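Local coordinates for protein soluble lytic transglycosylase B3 (Pseudomonas aeruginosa, PDB 5ANZ) that probably cleaves the glycan strands of peptidoglycan as a lytic transglycosylase in bacterial cell-wall turnover, and carries a bound calcium ion, at residues H119-Y130 / P231-A239; S297-L305 / A313-R321. All coordinates share one frame; numbering follows the deposited sequence.

Interaction 1. Residues H119-Y130 / P231-A239; sequences HARILGEVDARY and PGDALASTA. With CA (calcium ion), chain B.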
loop_
_atom_site.group_PDB
_atom_site.type_symbol
_atom_site.label_atom_id
_atom_site.label_comp_id
_atom_site.label_asym_id
_atom_site.label_seq_id
_atom_site.Cartn_x
_atom_site.Cartn_y
_atom_site.Cartn_z
ATOM N N HIS A 119 16.756 -17.015 -5.601
ATOM C CA HIS A 119 15.993 -16.908 -6.840
ATOM C C HIS A 119 16.689 -16.027 -7.871
ATOM O O HIS A 119 16.034 -15.435 -8.728
ATOM C CB HIS A 119 14.600 -16.361 -6.551
ATOM C CG HIS A 119 13.799 -17.230 -5.645
ATOM N ND1 HIS A 119 13.487 -18.536 -5.949
ATOM C CD2 HIS A 119 13.260 -16.988 -4.421
ATOM C CE1 HIS A 119 12.789 -19.065 -4.956
ATOM N NE2 HIS A 119 12.632 -18.137 -4.024
ATOM N N ALA A 120 18.014 -15.953 -7.795
ATOM C CA ALA A 120 18.771 -15.024 -8.636
ATOM C C ALA A 120 18.511 -15.236 -10.128
ATOM O O ALA A 120 18.400 -14.272 -10.878
ATOM C CB ALA A 120 20.270 -15.138 -8.340
ATOM N N ARG A 121 18.419 -16.490 -10.562
ATOM C CA ARG A 121 18.215 -16.762 -11.985
ATOM C C ARG A 121 16.857 -16.244 -12.459
ATOM O O ARG A 121 16.779 -15.476 -13.417
ATOM C CB ARG A 121 18.329 -18.247 -12.289
ATOM C CG ARG A 121 18.231 -18.509 -13.781
ATOM C CD ARG A 121 18.483 -19.959 -14.109
ATOM N NE ARG A 121 17.283 -20.779 -13.974
ATOM C CZ ARG A 121 17.210 -22.050 -14.360
ATOM N NH1 ARG A 121 18.267 -22.641 -14.905
ATOM N NH2 ARG A 121 16.079 -22.728 -14.208
ATOM N N ILE A 122 15.789 -16.668 -11.790
ATOM C CA ILE A 122 14.450 -16.166 -12.076
ATOM C C ILE A 122 14.363 -14.633 -12.017
ATOM O O ILE A 122 13.826 -14.000 -12.920
ATOM C CB ILE A 122 13.423 -16.761 -11.103
ATOM C CG1 ILE A 122 13.118 -18.212 -11.489
ATOM C CG2 ILE A 122 12.142 -15.941 -11.100
ATOM C CD1 ILE A 122 12.194 -18.904 -10.515
ATOM N N LEU A 123 14.910 -14.037 -10.966
ATOM C CA LEU A 123 14.833 -12.587 -10.821
ATOM C C LEU A 123 15.563 -11.874 -11.947
ATOM O O LEU A 123 15.135 -10.806 -12.401
ATOM C CB LEU A 123 15.379 -12.162 -9.455
ATOM C CG LEU A 123 14.449 -12.505 -8.290
ATOM C CD1 LEU A 123 15.174 -12.450 -6.949
ATOM C CD2 LEU A 123 13.258 -11.546 -8.297
ATOM N N GLY A 124 16.665 -12.464 -12.407
ATOM C CA GLY A 124 17.409 -11.892 -13.518
ATOM C C GLY A 124 16.573 -11.898 -14.781
ATOM O O GLY A 124 16.533 -10.919 -15.519
ATOM N N GLU A 125 15.899 -13.015 -15.027
ATOM C CA GLU A 125 15.036 -13.150 -16.190
ATOM C C GLU A 125 13.820 -12.222 -16.082
ATOM O O GLU A 125 13.342 -11.692 -17.084
ATOM C CB GLU A 125 14.605 -14.611 -16.358
ATOM C CG GLU A 125 15.801 -15.518 -16.633
ATOM C CD GLU A 125 15.454 -16.995 -16.706
ATOM O OE1 GLU A 125 14.411 -17.400 -16.155
ATOM O OE2 GLU A 125 16.236 -17.753 -17.322
ATOM N N VAL A 126 13.335 -12.014 -14.861
ATOM C CA VAL A 126 12.198 -11.128 -14.638
ATOM C C VAL A 126 12.615 -9.663 -14.742
ATOM O O VAL A 126 11.940 -8.878 -15.401
ATOM C CB VAL A 126 11.557 -11.384 -13.261
ATOM C CG1 VAL A 126 10.599 -10.258 -12.899
ATOM C CG2 VAL A 126 10.840 -12.738 -13.251
ATOM N N ASP A 127 13.710 -9.319 -14.057
ATOM C CA ASP A 127 14.339 -7.990 -14.083
ATOM C C ASP A 127 14.564 -7.564 -15.529
ATOM O O ASP A 127 14.334 -6.409 -15.886
ATOM C CB ASP A 127 15.670 -8.021 -13.284
ATOM C CG ASP A 127 16.342 -6.646 -13.123
ATOM O OD1 ASP A 127 16.528 -5.932 -14.135
ATOM O OD2 ASP A 127 16.751 -6.310 -11.969
ATOM N N ALA A 128 14.996 -8.515 -16.357
ATOM C CA ALA A 128 15.315 -8.246 -17.753
ATOM C C ALA A 128 14.096 -8.254 -18.677
ATOM O O ALA A 128 14.033 -7.465 -19.621
ATOM C CB ALA A 128 16.358 -9.248 -18.251
ATOM N N ARG A 129 13.128 -9.131 -18.423
ATOM C CA ARG A 129 11.952 -9.200 -19.290
ATOM C C ARG A 129 10.963 -8.044 -19.070
ATOM O O ARG A 129 10.332 -7.571 -20.019
ATOM C CB ARG A 129 11.216 -10.531 -19.112
ATOM C CG ARG A 129 9.821 -10.505 -19.705
ATOM C CD ARG A 129 9.343 -11.868 -20.160
ATOM N NE ARG A 129 8.198 -11.743 -21.063
ATOM C CZ ARG A 129 7.482 -12.767 -21.517
ATOM N NH1 ARG A 129 7.785 -14.006 -21.150
ATOM N NH2 ARG A 129 6.459 -12.552 -22.333
ATOM N N TYR A 130 10.830 -7.590 -17.831
ATOM C CA TYR A 130 9.838 -6.571 -17.498
ATOM C C TYR A 130 10.472 -5.206 -17.258
ATOM O O TYR A 130 9.762 -4.222 -17.101
ATOM C CB TYR A 130 9.022 -6.992 -16.268
ATOM C CG TYR A 130 8.196 -8.225 -16.542
ATOM C CD1 TYR A 130 6.981 -8.130 -17.205
ATOM C CD2 TYR A 130 8.652 -9.490 -16.180
ATOM C CE1 TYR A 130 6.235 -9.250 -17.489
ATOM C CE2 TYR A 130 7.909 -10.624 -16.461
ATOM C CZ TYR A 130 6.699 -10.495 -17.112
ATOM O OH TYR A 130 5.946 -11.604 -17.418
ATOM N N PRO A 231 7.136 -19.498 -6.991
ATOM C CA PRO A 231 7.840 -18.216 -6.844
ATOM C C PRO A 231 8.005 -17.506 -8.205
ATOM O O PRO A 231 7.865 -16.279 -8.282
ATOM C CB PRO A 231 9.198 -18.623 -6.263
ATOM C CG PRO A 231 8.937 -19.959 -5.593
ATOM C CD PRO A 231 7.903 -20.634 -6.441
ATOM N N GLY A 232 8.277 -18.268 -9.259
ATOM C CA GLY A 232 8.446 -17.692 -10.586
ATOM C C GLY A 232 7.214 -16.907 -11.011
ATOM O O GLY A 232 7.310 -15.731 -11.387
ATOM N N ASP A 233 6.054 -17.549 -10.957
ATOM C CA ASP A 233 4.803 -16.859 -11.311
ATOM C C ASP A 233 4.576 -15.651 -10.416
ATOM O O ASP A 233 4.165 -14.586 -10.869
ATOM C CB ASP A 233 3.586 -17.784 -11.195
ATOM C CG ASP A 233 3.584 -18.936 -12.212
ATOM O OD1 ASP A 233 4.422 -19.001 -13.154
ATOM O OD2 ASP A 233 2.675 -19.785 -12.055
ATOM N N ALA A 234 4.827 -15.812 -9.125
ATOM C CA ALA A 234 4.611 -14.710 -8.188
ATOM C C ALA A 234 5.512 -13.519 -8.491
ATOM O O ALA A 234 5.048 -12.387 -8.522
ATOM C CB ALA A 234 4.857 -15.179 -6.740
ATOM N N LEU A 235 6.799 -13.789 -8.678
ATOM C CA LEU A 235 7.763 -12.719 -8.920
ATOM C C LEU A 235 7.485 -12.037 -10.268
ATOM O O LEU A 235 7.527 -10.813 -10.363
ATOM C CB LEU A 235 9.197 -13.266 -8.854
ATOM C CG LEU A 235 9.610 -13.788 -7.461
ATOM C CD1 LEU A 235 10.961 -14.550 -7.515
ATOM C CD2 LEU A 235 9.652 -12.636 -6.455
ATOM N N ALA A 236 7.187 -12.824 -11.290
ATOM C CA ALA A 236 6.902 -12.230 -12.593
ATOM C C ALA A 236 5.618 -11.414 -12.536
ATOM O O ALA A 236 5.523 -10.359 -13.188
ATOM C CB ALA A 236 6.803 -13.303 -13.652
ATOM N N SER A 237 4.630 -11.901 -11.778
ATOM C CA SER A 237 3.370 -11.187 -11.636
ATOM C C SER A 237 3.585 -9.845 -10.954
ATOM O O SER A 237 3.035 -8.827 -11.376
ATOM C CB SER A 237 2.345 -12.023 -10.848
ATOM O OG SER A 237 2.044 -13.225 -11.534
ATOM N N THR A 238 4.394 -9.842 -9.902
ATOM C CA THR A 238 4.691 -8.613 -9.180
ATOM C C THR A 238 5.350 -7.607 -10.108
ATOM O O THR A 238 4.990 -6.425 -10.114
ATOM C CB THR A 238 5.599 -8.901 -7.990
ATOM O OG1 THR A 238 4.935 -9.825 -7.120
ATOM C CG2 THR A 238 5.931 -7.602 -7.217
ATOM N N ALA A 239 6.313 -8.082 -10.891
ATOM C CA ALA A 239 7.049 -7.214 -11.804
ATOM C C ALA A 239 6.131 -6.664 -12.885
ATOM O O ALA A 239 6.207 -5.496 -13.249
ATOM C CB ALA A 239 8.216 -7.976 -12.440
HETATM CA CA CA B . 2.921 -21.239 -13.937
HETATM O O HOH W 1 2.787 -22.806 -12.173
#
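V126 makes the tightest touch between these two helices: its CG1 sits 3.3 Å from A239 CB, closer than carbons usually come. CG1 gets there by lying anti to the backbone N (chi1 167°), while the other methyl, CG2, rests 4.0 Å from A236 CA. Near the middle L235 pushes its CD1 between I122 and L123, 3.9 Å from L123 CD2, and V137 and W141 of helix 134-145 close over the same leucine. At G232 the surfaces also draw near, with I122 CD1 meeting the bare CA at 3.9 Å. The segments run nearly parallel, 27° apart with axes 9.7 Å from each other, and no hydrogen bond joins them; this is an apolar helix pair inside the lysozyme-like transglycosylase domain. A120, G124 and A128 face solvent; H119, P231 and Y130 are partly exposed. H119 lays its ring across P231, whose CB stands over the face in a CH-pi contact, 4.2 Å from the centroid. At the other end A236 O lies over one face of the Y130 ring, toward its rim, with R129 CG over the opposite face. D233 points away from this interface and grips the calcium ion with both carboxylate oxygens, OD2 at 2.4 Å.

Interaction 2. Residues S297-L305 / A313-R321; sequences SGEQASLLL and AFLVLHNFR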
loop_
_atom_site.group_PDB
_atom_site.type_symbol
_atom_site.label_atom_id
_atom_site.label_comp_id
_atom_site.label_asym_id
_atom_site.label_seq_id
_atom_site.Cartn_x
_atom_site.Cartn_y
_atom_site.Cartn_z
ATOM N N SER A 297 18.026 15.701 -12.841
ATOM C CA SER A 297 17.560 17.069 -12.606
ATOM C C SER A 297 16.221 17.388 -13.272
ATOM O O SER A 297 15.487 18.267 -12.812
ATOM C CB SER A 297 18.614 18.074 -13.082
ATOM O OG SER A 297 18.887 17.912 -14.463
ATOM N N GLY A 298 15.903 16.677 -14.351
ATOM C CA GLY A 298 14.651 16.894 -15.051
ATOM C C GLY A 298 13.488 16.077 -14.510
ATOM O O GLY A 298 12.342 16.279 -14.916
ATOM N N GLU A 299 13.771 15.165 -13.587
ATOM C CA GLU A 299 12.744 14.257 -13.074
ATOM C C GLU A 299 11.778 14.927 -12.101
ATOM O O GLU A 299 12.193 15.660 -11.197
ATOM C CB GLU A 299 13.393 13.051 -12.383
ATOM C CG GLU A 299 13.999 12.048 -13.335
ATOM C CD GLU A 299 12.960 11.434 -14.252
ATOM O OE1 GLU A 299 11.804 11.237 -13.809
ATOM O OE2 GLU A 299 13.292 11.160 -15.420
ATOM N N GLN A 300 10.489 14.644 -12.268
ATOM C CA GLN A 300 9.470 15.230 -11.410
ATOM C C GLN A 300 9.464 14.552 -10.052
ATOM O O GLN A 300 9.509 13.324 -9.953
ATOM C CB GLN A 300 8.089 15.121 -12.050
ATOM C CG GLN A 300 7.937 15.912 -13.332
ATOM C CD GLN A 300 7.894 17.403 -13.090
ATOM O OE1 GLN A 300 7.406 17.859 -12.059
ATOM N NE2 GLN A 300 8.408 18.171 -14.039
ATOM N N ALA A 301 9.409 15.351 -8.995
ATOM C CA ALA A 301 9.392 14.775 -7.651
ATOM C C ALA A 301 8.469 15.549 -6.722
ATOM O O ALA A 301 8.218 16.731 -6.933
ATOM C CB ALA A 301 10.814 14.725 -7.081
ATOM N N SER A 302 7.980 14.872 -5.689
ATOM C CA SER A 302 7.161 15.471 -4.640
ATOM C C SER A 302 7.889 15.373 -3.312
ATOM O O SER A 302 8.705 14.466 -3.121
ATOM C CB SER A 302 5.803 14.773 -4.523
ATOM O OG SER A 302 5.082 14.861 -5.739
ATOM N N LEU A 303 7.576 16.297 -2.408
ATOM C CA LEU A 303 8.149 16.306 -1.061
ATOM C C LEU A 303 7.269 15.546 -0.070
ATOM O O LEU A 303 6.081 15.853 0.091
ATOM C CB LEU A 303 8.351 17.745 -0.583
ATOM C CG LEU A 303 8.703 17.915 0.894
ATOM C CD1 LEU A 303 10.062 17.320 1.180
ATOM C CD2 LEU A 303 8.672 19.398 1.264
ATOM N N LEU A 304 7.855 14.539 0.579
ATOM C CA LEU A 304 7.164 13.763 1.598
ATOM C C LEU A 304 7.727 14.025 3.002
ATOM O O LEU A 304 8.937 13.916 3.224
ATOM C CB LEU A 304 7.260 12.277 1.261
ATOM C CG LEU A 304 6.613 11.244 2.179
ATOM C CD1 LEU A 304 5.096 11.289 2.101
ATOM C CD2 LEU A 304 7.130 9.869 1.798
ATOM N N LEU A 305 6.846 14.381 3.936
ATOM C CA LEU A 305 7.222 14.596 5.336
ATOM C C LEU A 305 6.405 13.686 6.254
ATOM O O LEU A 305 5.397 14.125 6.808
ATOM C CB LEU A 305 6.989 16.048 5.758
ATOM C CG LEU A 305 7.867 17.181 5.235
ATOM C CD1 LEU A 305 7.270 18.523 5.634
ATOM C CD2 LEU A 305 9.271 17.042 5.794
ATOM N N ALA A 313 12.720 14.305 5.766
ATOM C CA ALA A 313 12.065 14.713 4.527
ATOM C C ALA A 313 12.610 13.896 3.366
ATOM O O ALA A 313 13.800 13.556 3.343
ATOM C CB ALA A 313 12.261 16.195 4.279
ATOM N N PHE A 314 11.733 13.567 2.417
ATOM C CA PHE A 314 12.121 12.784 1.252
ATOM C C PHE A 314 11.621 13.450 -0.012
ATOM O O PHE A 314 10.526 14.004 -0.009
ATOM C CB PHE A 314 11.540 11.367 1.339
ATOM C CG PHE A 314 12.002 10.604 2.542
ATOM C CD1 PHE A 314 11.335 10.719 3.750
ATOM C CD2 PHE A 314 13.098 9.775 2.467
ATOM C CE1 PHE A 314 11.762 10.013 4.866
ATOM C CE2 PHE A 314 13.534 9.065 3.591
ATOM C CZ PHE A 314 12.857 9.188 4.788
ATOM N N LEU A 315 12.399 13.389 -1.091
ATOM C CA LEU A 315 11.835 13.688 -2.406
ATOM C C LEU A 315 11.455 12.357 -3.010
ATOM O O LEU A 315 12.278 11.448 -3.023
ATOM C CB LEU A 315 12.817 14.422 -3.313
ATOM C CG LEU A 315 13.016 15.885 -2.944
ATOM C CD1 LEU A 315 14.017 16.536 -3.877
ATOM C CD2 LEU A 315 11.670 16.603 -3.003
ATOM N N VAL A 316 10.226 12.227 -3.503
ATOM C CA VAL A 316 9.811 10.948 -4.069
ATOM C C VAL A 316 9.458 11.106 -5.545
ATOM O O VAL A 316 8.859 12.092 -5.970
ATOM C CB VAL A 316 8.649 10.327 -3.287
ATOM C CG1 VAL A 316 9.095 10.037 -1.854
ATOM C CG2 VAL A 316 7.415 11.228 -3.287
ATOM N N LEU A 317 9.915 10.131 -6.317
ATOM C CA LEU A 317 9.884 10.223 -7.768
ATOM C C LEU A 317 8.816 9.301 -8.321
ATOM O O LEU A 317 8.017 8.737 -7.583
ATOM C CB LEU A 317 11.246 9.878 -8.369
ATOM C CG LEU A 317 12.302 10.993 -8.380
ATOM C CD1 LEU A 317 12.692 11.360 -6.981
ATOM C CD2 LEU A 317 13.524 10.579 -9.211
ATOM N N HIS A 318 8.817 9.175 -9.640
ATOM C CA HIS A 318 7.794 8.420 -10.339
ATOM C C HIS A 318 7.652 6.992 -9.817
ATOM O O HIS A 318 6.531 6.496 -9.688
ATOM C CB HIS A 318 8.107 8.402 -11.836
ATOM C CG HIS A 318 6.960 7.950 -12.685
ATOM N ND1 HIS A 318 5.758 8.619 -12.727
ATOM C CD2 HIS A 318 6.835 6.892 -13.527
ATOM C CE1 HIS A 318 4.936 7.994 -13.556
ATOM N NE2 HIS A 318 5.567 6.945 -14.051
ATOM N N ASN A 319 8.773 6.337 -9.504
ATOM C CA ASN A 319 8.687 4.944 -9.065
ATOM C C ASN A 319 7.998 4.813 -7.706
ATOM O O ASN A 319 7.402 3.779 -7.402
ATOM C CB ASN A 319 10.075 4.290 -9.037
ATOM C CG ASN A 319 10.569 3.902 -10.430
ATOM O OD1 ASN A 319 9.820 3.938 -11.406
ATOM N ND2 ASN A 319 11.829 3.516 -10.524
ATOM N N PHE A 320 8.059 5.868 -6.891
ATOM C CA PHE A 320 7.263 5.915 -5.660
ATOM C C PHE A 320 5.771 5.880 -6.000
ATOM O O PHE A 320 4.990 5.182 -5.355
ATOM C CB PHE A 320 7.604 7.175 -4.850
ATOM C CG PHE A 320 7.038 7.183 -3.455
ATOM C CD1 PHE A 320 7.731 6.572 -2.422
ATOM C CD2 PHE A 320 5.854 7.843 -3.172
ATOM C CE1 PHE A 320 7.242 6.595 -1.123
ATOM C CE2 PHE A 320 5.355 7.876 -1.872
ATOM C CZ PHE A 320 6.061 7.243 -0.849
ATOM N N ARG A 321 5.369 6.644 -7.017
ATOM C CA ARG A 321 3.985 6.621 -7.456
ATOM C C ARG A 321 3.567 5.239 -7.939
ATOM O O ARG A 321 2.417 4.836 -7.759
ATOM C CB ARG A 321 3.759 7.667 -8.559
ATOM C CG ARG A 321 4.078 9.091 -8.118
ATOM C CD ARG A 321 3.884 10.085 -9.262
ATOM N NE ARG A 321 2.484 10.178 -9.679
ATOM C CZ ARG A 321 2.057 10.774 -10.792
ATOM N NH1 ARG A 321 2.921 11.338 -11.631
ATOM N NH2 ARG A 321 0.760 10.802 -11.071
HETATM O O HOH W 2 10.200 11.029 -11.377
HETATM O O HOH W 3 6.275 12.147 -7.364
#
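S302 and V316 face each other as an antiparallel hydrogen-bonded pair, V316 N reaching S302 O at 2.7 Å and S302 N returning the bond to V316 O. L304 and F314 repeat the pattern, the bond from L304 N to F314 O being almost straight (176° at the hydrogen). Between them L303 and L315 form a non-hydrogen-bonded pair with side chains on the other face, where W279 touches both leucines.

L304 can be followed outward. Its CB lies 3.9 Å from F314 O, with F314 CB farther off at 4.4 Å, directly across the strands. With CG anti to the backbone N (chi1 180°), the chain extends toward the helix that begins after L317, and of its two methyls CD2 does the touching: 4.2 Å from V316 CG1 and 3.9 Å from F320 CZ. The F320 side chain meets it at about a right angle, while V316 CG1 stands over the centre of the F320 ring. The helix is thereby packed back against the hairpin that precedes it.

Beyond A301, toward E299, a water accepts from H318 N while donating to Q300 O and E299 OE1. A second water donates to V316 O and, weakly, to S302 OG, whose strongest partner is the carbonyl of I272. Beside the hairpin's turn, L305 CD2 presses tightly on A313 CB. The two strands form a beta hairpin inside an antiparallel sheet of the transglycosylase domain, flanked by strand 274-275 beside 300-304 and strand 254-258 beside 313-316.

Both contacts fall within the sequence range of the transglycosylase domain, yet they do not touch: their centres are 26 Å apart and their nearest atoms about 10 Å. Interaction 1 is a helix pair made by segments 101 residues apart in the chain, whereas interaction 2 is a local hairpin. Each has a different relation to the known sites. Interaction 1 supplies D233 to the calcium site, completed by D218, D220, D222, the backbone O of K224 and a water. In interaction 2 the F320 side chain is about 11 Å from that of Y326, an N-acetyl-D-glucosamine-binding residue, although no sugar is bound here.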